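Local coordinates for protein cytosine deaminase (Klebsiella pneumoniae, PDB 4R85) that probably catalyses the hydrolytic deamination of 5-methylcytosine and cytosine at an iron(II) centre, as a member of the amidohydrolase family, at residues M193-L198 with V206-D211; K187-V192 with L221-E226. All coordinates share one frame; numbering follows the deposited sequence.

Following the chain from the N terminus, helix 185-202 supplies the first segment of both contacts. Its early part, 187-192, belongs to contact 2, and the next turns, 193-198, belong to contact 1. Contact 1 closes the short loop that runs from the helix into strand 205-209. Contact 2 closes a longer loop, reaching helix 220-231 after that strand, so contact 1 is nested inside it. Together they tie one helix of the barrel's outer layer to the strand that follows it and to the next helix. The two sites adjoin: M196 SD lies 3.9 Å from L224 CD1, and D211 OD1 probably accepts a hydrogen bond from L221 N at 3.0 Å.

Contact 1 of 2, residues M193-L198 with V206-D211; sequences MFLMDL and VDVHCD. With FE2 (Fe (II) ion), chain H; 17E (5-methylcytosine), chain G.
H209 NE2 binds the iron(II) ion at 2.4 Å. H56, H58, H241 and D308 complete the metal site. The same imidazole lines the pocket of 5-methylcytosine, with H209 CD2 3.7 Å from N3 of the ligand. The ring meets the base obliquely and is also stacked with F149. H209 ends strand 205-209, whose other side is packed against helix 185-202.

That packing is entirely apolar. L195 points at the strand and does most of the work. At chi1 74° its branch is swung over toward the strand, where both methyls find V208. CD1 rests over two valines two residues apart on the strand, touching a methyl of each. It is 3.8 Å from V206 CG1 and 3.7 Å from V208 CG2. The second methyl, L195 CD2, also touches V208 CG2, at 3.9 Å. The leucine crosses V206 at about a right angle. M196 starts off to one side, but its chain bends at chi2 and chi3 and brings the sulfur back, with SD 4.0 Å from V206 CG2. V206 thus meets L195 through CG1 and M196 through both methyls. D207, between the valines, points away from the helix and forms a salt bridge with R115.

The helix and strand segments run nearly antiparallel, at 161°, with axes 9.9 Å apart. They belong to the beta-alpha-beta unit 174-175, 185-202, 205-209 of the amidohydrolase barrel. Strand 205-209 lies between strands 174-175 and 237-240. Helix 185-202 is flanked by helix 160-170, which F194 and L198 touch, and by helix 220-231, which M193 and M196 touch.

Contact 2 of 2, residues K187-V192 with L221-E226; sequences KGVSSV and LEVLAE
V223 is one of two bumps that carry this interface. It points from helix 220-231 at helix 185-202 and fits between V189 and V192, which are one turn apart. Each of its methyls has its own valine. CG1 of V223 presses on V192 CG1 at 3.8 Å and lies 4.0 Å from V192 CB. CG2 of V223 meets V189 CG2 more loosely, at 4.2 Å. M193, farther along helix 185-202, also touches V223.

V192 is the answering bump. Its CG1 methyl enters the hollow beside V223, 3.9 Å from L224 CA; chi1 of 173° swings it there, away from the backbone N. The L224 side chain leaves at an angle and adds a looser contact, CD1 to V192 CG1 at 4.3 Å.

The two helices are neighbours in the outer layer of the amidohydrolase barrel. Their segments run roughly parallel, inclined by 22° with axes 9.8 Å apart.

V192 also touches P179 of a loop. On the barrel side, L224 packs on V237 and A239 of strand 237-240. Within helix 185-202, S191 OG donates to G188 O at 2.7 Å. At the partly exposed side, a glycerol, probably from the crystallisation liquor, lies beside V223.

Contact 1 of 2, residues M193-L198 with V206-D211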
# COMPACT_ATOMS: atom_id res chain seq x y z
N MET A 193 -28.20 14.94 -17.02
CA MET A 193 -29.50 15.60 -16.86
C MET A 193 -30.59 14.59 -16.49
O MET A 193 -31.38 14.82 -15.57
CB MET A 193 -29.90 16.36 -18.12
CG MET A 193 -28.89 17.40 -18.56
SD MET A 193 -28.57 18.64 -17.25
CE MET A 193 -27.39 19.71 -18.09
N PHE A 194 -30.60 13.45 -17.19
CA PHE A 194 -31.54 12.38 -16.89
C PHE A 194 -31.41 11.85 -15.46
O PHE A 194 -32.41 11.69 -14.77
CB PHE A 194 -31.39 11.20 -17.88
CG PHE A 194 -32.14 9.98 -17.44
CD1 PHE A 194 -33.52 9.89 -17.63
CD2 PHE A 194 -31.49 8.94 -16.78
CE1 PHE A 194 -34.23 8.76 -17.21
CE2 PHE A 194 -32.20 7.81 -16.35
CZ PHE A 194 -33.56 7.73 -16.57
N LEU A 195 -30.20 11.53 -15.04
CA LEU A 195 -30.02 10.86 -13.77
C LEU A 195 -30.35 11.80 -12.61
O LEU A 195 -30.89 11.38 -11.59
CB LEU A 195 -28.61 10.25 -13.62
CG LEU A 195 -27.37 11.11 -13.36
CD1 LEU A 195 -27.13 11.39 -11.86
CD2 LEU A 195 -26.14 10.43 -13.97
N MET A 196 -30.03 13.08 -12.78
CA MET A 196 -30.40 14.07 -11.77
C MET A 196 -31.92 14.26 -11.69
O MET A 196 -32.47 14.36 -10.60
CB MET A 196 -29.68 15.41 -12.02
CG MET A 196 -28.17 15.33 -11.82
SD MET A 196 -27.64 14.94 -10.13
CE MET A 196 -27.80 16.57 -9.35
N ASP A 197 -32.59 14.28 -12.85
CA ASP A 197 -34.05 14.33 -12.86
C ASP A 197 -34.65 13.11 -12.17
O ASP A 197 -35.60 13.23 -11.39
CB ASP A 197 -34.59 14.38 -14.30
CG ASP A 197 -34.38 15.73 -14.97
OD1 ASP A 197 -34.09 16.72 -14.25
OD2 ASP A 197 -34.52 15.81 -16.21
N LEU A 198 -34.11 11.93 -12.48
CA LEU A 198 -34.52 10.68 -11.85
C LEU A 198 -34.38 10.76 -10.32
O LEU A 198 -35.33 10.48 -9.59
CB LEU A 198 -33.68 9.51 -12.39
CG LEU A 198 -34.08 8.10 -11.97
CD1 LEU A 198 -35.49 7.75 -12.43
CD2 LEU A 198 -33.05 7.07 -12.50
N VAL A 206 -27.39 10.50 -5.03
CA VAL A 206 -26.70 10.37 -6.31
C VAL A 206 -25.24 10.03 -6.08
O VAL A 206 -24.58 10.65 -5.24
CB VAL A 206 -26.77 11.70 -7.10
CG1 VAL A 206 -25.85 11.66 -8.33
CG2 VAL A 206 -28.19 11.99 -7.51
N ASP A 207 -24.72 9.04 -6.80
CA ASP A 207 -23.29 8.73 -6.76
C ASP A 207 -22.84 8.26 -8.14
O ASP A 207 -23.17 7.15 -8.54
CB ASP A 207 -22.99 7.65 -5.73
CG ASP A 207 -21.52 7.55 -5.39
OD1 ASP A 207 -21.19 7.28 -4.21
OD2 ASP A 207 -20.67 7.74 -6.30
N VAL A 208 -22.08 9.10 -8.83
CA VAL A 208 -21.79 8.90 -10.25
C VAL A 208 -20.32 8.56 -10.48
O VAL A 208 -19.43 9.21 -9.91
CB VAL A 208 -22.15 10.19 -11.04
CG1 VAL A 208 -21.63 10.11 -12.47
CG2 VAL A 208 -23.66 10.43 -11.02
N HIS A 209 -20.07 7.56 -11.32
CA HIS A 209 -18.73 7.27 -11.85
C HIS A 209 -18.42 8.37 -12.85
O HIS A 209 -18.89 8.36 -13.97
CB HIS A 209 -18.69 5.92 -12.55
CG HIS A 209 -18.55 4.76 -11.61
ND1 HIS A 209 -19.51 4.43 -10.69
CD2 HIS A 209 -17.54 3.87 -11.45
CE1 HIS A 209 -19.11 3.38 -9.99
NE2 HIS A 209 -17.92 3.02 -10.44
N CYS A 210 -17.65 9.36 -12.42
CA CYS A 210 -17.74 10.62 -13.13
C CYS A 210 -16.79 10.79 -14.32
O CYS A 210 -17.23 10.94 -15.45
CB CYS A 210 -17.63 11.77 -12.14
SG CYS A 210 -18.20 13.25 -12.90
N ASP A 211 -15.50 10.78 -14.07
CA ASP A 211 -14.55 10.93 -15.17
C ASP A 211 -13.40 9.95 -14.94
O ASP A 211 -12.26 10.35 -14.68
CB ASP A 211 -14.03 12.38 -15.23
CG ASP A 211 -15.11 13.38 -15.68
OD1 ASP A 211 -15.53 14.23 -14.87
OD2 ASP A 211 -15.54 13.32 -16.86
FE FE2 H . -16.32 2.07 -9.00
N1 17E G . -16.83 -0.41 -13.46
C2 17E G . -16.34 0.81 -13.69
O2 17E G . -16.86 1.57 -14.71
N3 17E G . -15.35 1.32 -12.96
C4 17E G . -14.81 0.60 -11.95
N4 17E G . -13.75 1.15 -11.17
C5 17E G . -15.29 -0.68 -11.67
C6 17E G . -16.33 -1.16 -12.47
CM5 17E G . -14.71 -1.49 -10.56

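Contact 2 of 2, residues K187-V192 with L221-E226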
# COMPACT_ATOMS: atom_id res chain seq x y z
N LYS A 187 -24.21 12.91 -25.37
CA LYS A 187 -24.95 11.88 -24.64
C LYS A 187 -24.46 11.74 -23.21
O LYS A 187 -25.22 11.38 -22.31
CB LYS A 187 -24.90 10.54 -25.40
CG LYS A 187 -25.83 10.57 -26.60
CD LYS A 187 -25.89 9.25 -27.34
CE LYS A 187 -26.74 9.43 -28.59
NZ LYS A 187 -27.10 8.13 -29.23
N GLY A 188 -23.18 12.03 -22.99
CA GLY A 188 -22.66 12.10 -21.64
C GLY A 188 -23.40 13.18 -20.87
O GLY A 188 -23.82 12.98 -19.73
N VAL A 189 -23.60 14.33 -21.50
CA VAL A 189 -24.28 15.44 -20.83
C VAL A 189 -25.75 15.12 -20.58
O VAL A 189 -26.25 15.34 -19.48
CB VAL A 189 -24.12 16.76 -21.61
CG1 VAL A 189 -25.07 17.84 -21.08
CG2 VAL A 189 -22.67 17.24 -21.55
N SER A 190 -26.43 14.59 -21.59
CA SER A 190 -27.84 14.24 -21.42
C SER A 190 -28.02 13.17 -20.35
O SER A 190 -29.03 13.17 -19.64
CB SER A 190 -28.49 13.82 -22.74
OG SER A 190 -27.99 12.58 -23.19
N SER A 191 -27.04 12.27 -20.22
CA SER A 191 -27.14 11.24 -19.19
C SER A 191 -27.16 11.86 -17.79
O SER A 191 -27.90 11.41 -16.90
CB SER A 191 -26.03 10.18 -19.31
OG SER A 191 -24.78 10.65 -18.85
N VAL A 192 -26.36 12.90 -17.59
CA VAL A 192 -26.33 13.56 -16.28
C VAL A 192 -27.65 14.27 -16.01
O VAL A 192 -28.18 14.20 -14.89
CB VAL A 192 -25.12 14.52 -16.12
CG1 VAL A 192 -25.22 15.30 -14.81
CG2 VAL A 192 -23.80 13.74 -16.20
N LEU A 221 -17.74 16.22 -14.64
CA LEU A 221 -17.81 16.72 -13.27
C LEU A 221 -18.48 18.09 -13.19
O LEU A 221 -19.32 18.32 -12.32
CB LEU A 221 -16.40 16.77 -12.65
CG LEU A 221 -16.37 17.33 -11.23
CD1 LEU A 221 -17.25 16.49 -10.30
CD2 LEU A 221 -14.93 17.37 -10.73
N GLU A 222 -18.12 19.01 -14.09
CA GLU A 222 -18.73 20.35 -14.07
C GLU A 222 -20.24 20.29 -14.29
O GLU A 222 -20.99 21.07 -13.71
CB GLU A 222 -18.08 21.31 -15.08
CG GLU A 222 -18.36 20.97 -16.56
CD GLU A 222 -17.72 21.95 -17.54
OE1 GLU A 222 -18.29 22.15 -18.65
OE2 GLU A 222 -16.64 22.50 -17.22
N VAL A 223 -20.70 19.37 -15.13
CA VAL A 223 -22.13 19.25 -15.40
C VAL A 223 -22.85 18.74 -14.17
O VAL A 223 -23.91 19.24 -13.79
CB VAL A 223 -22.41 18.30 -16.59
CG1 VAL A 223 -23.91 18.25 -16.88
CG2 VAL A 223 -21.64 18.76 -17.81
N LEU A 224 -22.27 17.73 -13.53
CA LEU A 224 -22.85 17.15 -12.33
C LEU A 224 -22.91 18.17 -11.18
O LEU A 224 -23.94 18.31 -10.51
CB LEU A 224 -22.04 15.91 -11.92
CG LEU A 224 -22.47 15.22 -10.62
CD1 LEU A 224 -23.86 14.63 -10.76
CD2 LEU A 224 -21.47 14.14 -10.21
N ALA A 225 -21.80 18.86 -10.95
CA ALA A 225 -21.72 19.82 -9.85
C ALA A 225 -22.69 20.97 -10.09
O ALA A 225 -23.35 21.44 -9.15
CB ALA A 225 -20.29 20.33 -9.67
N GLU A 226 -22.80 21.43 -11.33
CA GLU A 226 -23.74 22.52 -11.61
C GLU A 226 -25.20 22.10 -11.41
O GLU A 226 -25.99 22.86 -10.86
CB GLU A 226 -23.50 23.14 -12.99
CG GLU A 226 -24.52 24.22 -13.42
CD GLU A 226 -24.52 25.50 -12.57
OE1 GLU A 226 -23.74 25.61 -11.60
OE2 GLU A 226 -25.31 26.41 -12.89